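D-alanyl transferase DltD (Enterococcus faecium TX0133A04, PDB 6PFX) probably transfers D-alanine onto lipoteichoic acid, a step in building the cell wall of this Gram-positive bacterium. Local coordinates at residues Gln125-Leu130 with Asp157-Ile162; Trp129-Lys134 with Gln179-Trp184. All blocks are in the same frame, centred on the assembly; numbering follows the deposited sequence.

Interaction 1: Gln125-Leu130 with Asp157-Ile162; sequences QTYDWL and DTLTAI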
loop_
_atom_site.group_PDB
_atom_site.type_symbol
_atom_site.label_atom_id
_atom_site.label_comp_id
_atom_site.label_asym_id
_atom_site.label_seq_id
_atom_site.Cartn_x
_atom_site.Cartn_y
_atom_site.Cartn_z
ATOM N N GLN A 125 10.012 12.760 -7.508
ATOM C CA GLN A 125 9.551 12.707 -6.127
ATOM C C GLN A 125 10.712 12.746 -5.151
ATOM O O GLN A 125 10.574 13.301 -4.053
ATOM C CB GLN A 125 8.714 11.445 -5.929
ATOM C CG GLN A 125 7.410 11.499 -6.702
ATOM C CD GLN A 125 6.598 10.236 -6.580
ATOM O OE1 GLN A 125 7.089 9.200 -6.130
ATOM N NE2 GLN A 125 5.339 10.319 -6.977
ATOM N N THR A 126 11.854 12.160 -5.524
ATOM C CA THR A 126 13.046 12.246 -4.688
ATOM C C THR A 126 13.497 13.693 -4.554
ATOM O O THR A 126 13.759 14.175 -3.444
ATOM C CB THR A 126 14.159 11.376 -5.280
ATOM O OG1 THR A 126 13.712 10.019 -5.399
ATOM C CG2 THR A 126 15.393 11.412 -4.395
ATOM N N TYR A 127 13.555 14.417 -5.677
ATOM C CA TYR A 127 13.944 15.819 -5.629
ATOM C C TYR A 127 12.892 16.648 -4.900
ATOM O O TYR A 127 13.231 17.577 -4.155
ATOM C CB TYR A 127 14.154 16.353 -7.047
ATOM C CG TYR A 127 15.315 15.768 -7.824
ATOM C CD1 TYR A 127 16.146 14.803 -7.274
ATOM C CD2 TYR A 127 15.581 16.201 -9.119
ATOM C CE1 TYR A 127 17.195 14.283 -7.987
ATOM C CE2 TYR A 127 16.643 15.692 -9.834
ATOM C CZ TYR A 127 17.436 14.727 -9.265
ATOM O OH TYR A 127 18.484 14.194 -9.967
ATOM N N ASP A 128 11.610 16.321 -5.094
ATOM C CA ASP A 128 10.564 16.972 -4.319
ATOM C C ASP A 128 10.901 16.935 -2.832
ATOM O O ASP A 128 10.792 17.942 -2.122
ATOM C CB ASP A 128 9.222 16.258 -4.514
ATOM C CG ASP A 128 8.517 16.611 -5.820
ATOM O OD1 ASP A 128 8.867 17.613 -6.475
ATOM O OD2 ASP A 128 7.587 15.857 -6.181
ATOM N N TRP A 129 11.281 15.754 -2.341
ATOM C CA TRP A 129 11.617 15.585 -0.933
ATOM C C TRP A 129 12.805 16.452 -0.554
ATOM O O TRP A 129 12.750 17.211 0.418
ATOM C CB TRP A 129 11.913 14.108 -0.688
ATOM C CG TRP A 129 12.743 13.814 0.511
ATOM C CD1 TRP A 129 12.467 14.146 1.811
ATOM C CD2 TRP A 129 13.975 13.080 0.537
ATOM N NE1 TRP A 129 13.464 13.673 2.635
ATOM C CE2 TRP A 129 14.400 13.020 1.877
ATOM C CE3 TRP A 129 14.765 12.477 -0.446
ATOM C CZ2 TRP A 129 15.581 12.378 2.260
ATOM C CZ3 TRP A 129 15.939 11.841 -0.062
ATOM C CH2 TRP A 129 16.332 11.797 1.278
ATOM N N LEU A 130 13.880 16.385 -1.340
ATOM C CA LEU A 130 15.086 17.132 -1.004
ATOM C C LEU A 130 14.812 18.629 -0.921
ATOM O O LEU A 130 15.306 19.304 -0.012
ATOM C CB LEU A 130 16.181 16.857 -2.032
ATOM C CG LEU A 130 16.740 15.438 -2.052
ATOM C CD1 LEU A 130 17.728 15.250 -3.195
ATOM C CD2 LEU A 130 17.415 15.085 -0.746
ATOM N N ASP A 157 25.629 10.977 -9.402
ATOM C CA ASP A 157 26.683 11.354 -8.461
ATOM C C ASP A 157 26.324 12.606 -7.668
ATOM O O ASP A 157 26.653 12.709 -6.480
ATOM C CB ASP A 157 28.011 11.548 -9.197
ATOM C CG ASP A 157 28.640 10.235 -9.625
ATOM O OD1 ASP A 157 28.350 9.198 -8.986
ATOM O OD2 ASP A 157 29.424 10.241 -10.598
ATOM N N THR A 158 25.673 13.579 -8.300
ATOM C CA THR A 158 25.253 14.770 -7.568
ATOM C C THR A 158 24.275 14.406 -6.458
ATOM O O THR A 158 24.435 14.832 -5.308
ATOM C CB THR A 158 24.655 15.773 -8.550
ATOM O OG1 THR A 158 25.641 16.077 -9.548
ATOM C CG2 THR A 158 24.243 17.045 -7.834
ATOM N N LEU A 159 23.261 13.602 -6.778
ATOM C CA LEU A 159 22.305 13.180 -5.757
ATOM C C LEU A 159 22.990 12.371 -4.665
ATOM O O LEU A 159 22.705 12.551 -3.475
ATOM C CB LEU A 159 21.171 12.383 -6.403
ATOM C CG LEU A 159 20.232 11.599 -5.482
ATOM C CD1 LEU A 159 19.406 12.552 -4.640
ATOM C CD2 LEU A 159 19.322 10.684 -6.287
ATOM N N THR A 160 23.897 11.475 -5.048
ATOM C CA THR A 160 24.550 10.624 -4.061
ATOM C C THR A 160 25.291 11.450 -3.014
ATOM O O THR A 160 25.237 11.140 -1.815
ATOM C CB THR A 160 25.494 9.654 -4.778
ATOM O OG1 THR A 160 24.728 8.705 -5.536
ATOM C CG2 THR A 160 26.355 8.929 -3.781
ATOM N N ALA A 161 26.003 12.494 -3.437
ATOM C CA ALA A 161 26.735 13.307 -2.473
ATOM C C ALA A 161 25.777 14.037 -1.543
ATOM O O ALA A 161 26.055 14.199 -0.349
ATOM C CB ALA A 161 27.640 14.296 -3.201
ATOM N N ILE A 162 24.639 14.480 -2.074
ATOM C CA ILE A 162 23.629 15.110 -1.232
ATOM C C ILE A 162 23.086 14.107 -0.221
ATOM O O ILE A 162 22.944 14.419 0.968
ATOM C CB ILE A 162 22.534 15.749 -2.107
ATOM C CG1 ILE A 162 23.075 17.020 -2.775
ATOM C CG2 ILE A 162 21.302 16.017 -1.271
ATOM C CD1 ILE A 162 22.267 17.449 -3.973
#

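Interaction 2: Trp129-Lys134 with Gln179-Trp184; sequences WLFSMK and QLRSQW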
loop_
_atom_site.group_PDB
_atom_site.type_symbol
_atom_site.label_atom_id
_atom_site.label_comp_id
_atom_site.label_asym_id
_atom_site.label_seq_id
_atom_site.Cartn_x
_atom_site.Cartn_y
_atom_site.Cartn_z
ATOM N N TRP A 129 11.281 15.754 -2.341
ATOM C CA TRP A 129 11.617 15.585 -0.933
ATOM C C TRP A 129 12.805 16.452 -0.554
ATOM O O TRP A 129 12.750 17.211 0.418
ATOM C CB TRP A 129 11.913 14.108 -0.688
ATOM C CG TRP A 129 12.743 13.814 0.511
ATOM C CD1 TRP A 129 12.467 14.146 1.811
ATOM C CD2 TRP A 129 13.975 13.080 0.537
ATOM N NE1 TRP A 129 13.464 13.673 2.635
ATOM C CE2 TRP A 129 14.400 13.020 1.877
ATOM C CE3 TRP A 129 14.765 12.477 -0.446
ATOM C CZ2 TRP A 129 15.581 12.378 2.260
ATOM C CZ3 TRP A 129 15.939 11.841 -0.062
ATOM C CH2 TRP A 129 16.332 11.797 1.278
ATOM N N LEU A 130 13.880 16.385 -1.340
ATOM C CA LEU A 130 15.086 17.132 -1.004
ATOM C C LEU A 130 14.812 18.629 -0.921
ATOM O O LEU A 130 15.306 19.304 -0.012
ATOM C CB LEU A 130 16.181 16.857 -2.032
ATOM C CG LEU A 130 16.740 15.438 -2.052
ATOM C CD1 LEU A 130 17.728 15.250 -3.195
ATOM C CD2 LEU A 130 17.415 15.085 -0.746
ATOM N N PHE A 131 14.063 19.177 -1.881
ATOM C CA PHE A 131 13.763 20.608 -1.870
ATOM C C PHE A 131 12.737 20.973 -0.808
ATOM O O PHE A 131 12.622 22.157 -0.471
ATOM C CB PHE A 131 13.318 21.069 -3.265
ATOM C CG PHE A 131 14.449 21.147 -4.263
ATOM C CD1 PHE A 131 15.327 22.224 -4.265
ATOM C CD2 PHE A 131 14.639 20.150 -5.197
ATOM C CE1 PHE A 131 16.378 22.288 -5.178
ATOM C CE2 PHE A 131 15.685 20.217 -6.108
ATOM C CZ PHE A 131 16.548 21.286 -6.099
ATOM N N SER A 132 12.026 19.982 -0.257
ATOM C CA SER A 132 11.042 20.210 0.792
ATOM C C SER A 132 11.670 20.264 2.177
ATOM O O SER A 132 11.076 20.849 3.090
ATOM C CB SER A 132 10.007 19.072 0.805
ATOM O OG SER A 132 10.466 17.927 1.523
ATOM N N MET A 133 12.848 19.663 2.348
ATOM C CA MET A 133 13.450 19.528 3.666
ATOM C C MET A 133 13.894 20.882 4.199
ATOM O O MET A 133 14.654 21.601 3.544
ATOM C CB MET A 133 14.677 18.615 3.592
ATOM C CG MET A 133 14.363 17.150 3.391
ATOM S SD MET A 133 15.847 16.132 3.250
ATOM C CE MET A 133 16.804 16.766 4.606
ATOM N N LYS A 134 13.431 21.219 5.401
ATOM C CA LYS A 134 13.919 22.387 6.116
ATOM C C LYS A 134 14.839 22.013 7.266
ATOM O O LYS A 134 15.639 22.847 7.698
ATOM C CB LYS A 134 12.749 23.213 6.665
ATOM C CG LYS A 134 11.771 23.705 5.606
ATOM C CD LYS A 134 12.410 24.699 4.633
ATOM C CE LYS A 134 12.680 26.070 5.272
ATOM N NZ LYS A 134 13.527 26.935 4.392
ATOM N N GLN A 179 22.199 22.393 -7.719
ATOM C CA GLN A 179 22.760 21.650 -8.840
ATOM C C GLN A 179 21.736 20.716 -9.472
ATOM O O GLN A 179 21.909 20.325 -10.632
ATOM C CB GLN A 179 23.979 20.864 -8.365
ATOM C CG GLN A 179 24.767 20.223 -9.479
ATOM C CD GLN A 179 26.123 19.707 -9.023
ATOM O OE1 GLN A 179 26.596 20.031 -7.927
ATOM N NE2 GLN A 179 26.760 18.901 -9.869
ATOM N N LEU A 180 20.676 20.369 -8.738
ATOM C CA LEU A 180 19.598 19.525 -9.232
ATOM C C LEU A 180 18.413 20.326 -9.752
ATOM O O LEU A 180 17.484 19.739 -10.318
ATOM C CB LEU A 180 19.098 18.598 -8.110
ATOM C CG LEU A 180 20.102 17.658 -7.444
ATOM C CD1 LEU A 180 19.455 16.974 -6.260
ATOM C CD2 LEU A 180 20.587 16.641 -8.430
ATOM N N ARG A 181 18.418 21.647 -9.578
ATOM C CA ARG A 181 17.198 22.413 -9.792
ATOM C C ARG A 181 16.791 22.440 -11.260
ATOM O O ARG A 181 15.596 22.385 -11.574
ATOM C CB ARG A 181 17.376 23.828 -9.254
ATOM C CG ARG A 181 16.123 24.654 -9.365
ATOM C CD ARG A 181 16.298 25.994 -8.671
ATOM N NE ARG A 181 15.776 25.993 -7.305
ATOM C CZ ARG A 181 16.514 25.856 -6.204
ATOM N NH1 ARG A 181 17.830 25.698 -6.280
ATOM N NH2 ARG A 181 15.924 25.880 -5.016
ATOM N N SER A 182 17.761 22.544 -12.170
ATOM C CA SER A 182 17.436 22.542 -13.592
ATOM C C SER A 182 16.748 21.239 -13.986
ATOM O O SER A 182 15.700 21.248 -14.641
ATOM C CB SER A 182 18.699 22.762 -14.420
ATOM O OG SER A 182 18.361 22.905 -15.786
ATOM N N GLN A 183 17.322 20.104 -13.581
ATOM C CA GLN A 183 16.699 18.814 -13.858
ATOM C C GLN A 183 15.324 18.712 -13.207
ATOM O O GLN A 183 14.375 18.208 -13.820
ATOM C CB GLN A 183 17.609 17.694 -13.353
ATOM C CG GLN A 183 17.112 16.292 -13.678
ATOM C CD GLN A 183 18.041 15.191 -13.177
ATOM O OE1 GLN A 183 18.899 15.415 -12.318
ATOM N NE2 GLN A 183 17.872 13.991 -13.722
ATOM N N TRP A 184 15.200 19.176 -11.962
ATOM C CA TRP A 184 13.916 19.126 -11.269
ATOM C C TRP A 184 12.846 19.870 -12.053
ATOM O O TRP A 184 11.742 19.351 -12.261
ATOM C CB TRP A 184 14.074 19.729 -9.874
ATOM C CG TRP A 184 12.911 19.575 -8.943
ATOM C CD1 TRP A 184 12.075 18.501 -8.824
ATOM C CD2 TRP A 184 12.472 20.534 -7.975
ATOM N NE1 TRP A 184 11.145 18.736 -7.841
ATOM C CE2 TRP A 184 11.367 19.979 -7.307
ATOM C CE3 TRP A 184 12.912 21.809 -7.608
ATOM C CZ2 TRP A 184 10.691 20.658 -6.294
ATOM C CZ3 TRP A 184 12.241 22.478 -6.609
ATOM C CH2 TRP A 184 11.144 21.904 -5.961
#

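Interaction 1: Gln125-Leu130 with Asp157-Ile162
Leu130 and Leu159 reach for each other through different first torsions. In Leu159, CG stands anti to the backbone N (chi1 167°), which swings CD1 out toward helix 123-132; in Leu130, CG lies anti to the carbonyl carbon instead (chi1 -67°), and the extended second torsion carries CD1 forward to meet it. The two methyls, Leu130 CD1 and Leu159 CD1, come to 3.5 Å, a close fit for two methyl carbons, while the side chains behind them cross at about a right angle. One helical turn on, Ile162 offers its branch methyl: CG2 lies 4.0 Å from Leu130 CD2 and 4.1 Å from Leu130 CD1, so that one methyl of Ile162 lies against both methyls of Leu130.

This is helix-to-helix packing in the all-helical region between two strands, 97-101 and 288-293, of the parallel sheet in a protein of the SGNH hydrolase clan. The axes of the two short segments run in broadly the same direction, 39° apart, and approach no closer than 12.4 Å; at that spacing the branched side chains bridge the gap with their ends, and 181 Å² is buried in all.

Thr126 adds its methyl, with CG2 at 4.2 Å from Leu159 CD1, whereas its hydroxyl bonds back to Ser122 O, just ahead of helix 123-132. Tyr127 presents the edge of its ring, CE1 lying 4.4 Å from Leu159 CD1, which sits near the ring plane. The phenol oxygen continues past this apolar patch to hydrogen bonds with Gln183 and Asn156, fixing the far end of the ring.

Interaction 2: Trp129-Lys134 with Gln179-Trp184
Leu180 is the first residue of 179-184 to touch helix 123-132: its CD1 meets Leu130 CD1 at 3.9 Å, and its CB lies 4.2 Å from Phe131 CZ. The backbone beside it, at Leu180 C, sits at the edge of the phenylalanine ring and near its plane, so the far edge of the Phe131 ring, at CZ, faces the backbone of Leu180.

Arg181 follows, its chain bent at the third torsion (chi3 -96°), a bend that turns the guanidinium toward Phe131. Phe131 CE1 lies over a face of that group, 3.6 Å from Arg181 NH2, but the two planes are 67° apart and the approach to the ring itself is oblique. The other terminal nitrogen, NH1, is hydrogen-bonded to Asn178 OD1.

Here the C-terminal end of helix 123-132 meets residues 180-184, at the N-terminal end of helix 181-193, a partly buried join between two helices of the region inserted between strands 97-101 and 288-293. One aromatic is embraced by three residues of the opposing segment, and Phe131 accounts for about half of the 273 Å² buried.

Trp184, one turn beyond Leu180, supplies the flat floor. Its six-membered ring and the Phe131 ring form an offset stack, centroids 4.1 Å apart and planes only 5° from parallel, with Phe131 CD2 at 3.4 Å from Trp184 CE3. Phe131 CB extends the overlap as a CH-pi contact over the same six-membered ring. The indole is tethered by NE1 to Asp128 OD1, and Lys188 makes a cation-pi contact with it.

Overall arrangement
Interactions 1 and 2 lie about 7 Å apart, centre to centre, and both start from helix 123-132, sharing Trp129 and Leu130. Along the chain that helix comes first, then helix 157-167, then helix 181-193, so a single helix receives two later ones on neighbouring parts of its surface. The two contacts also pack directly on each other, Tyr127 CB lying 3.5 Å from Trp184 CD1. Interaction 1 is wholly buried and aliphatic at heart, interaction 2 partly buried and aromatic. Both sit on the same side of the chain's centre, some 24 to 26 Å out, joining three helices at the periphery of the chain as packing within the helical part rather than in the sheet.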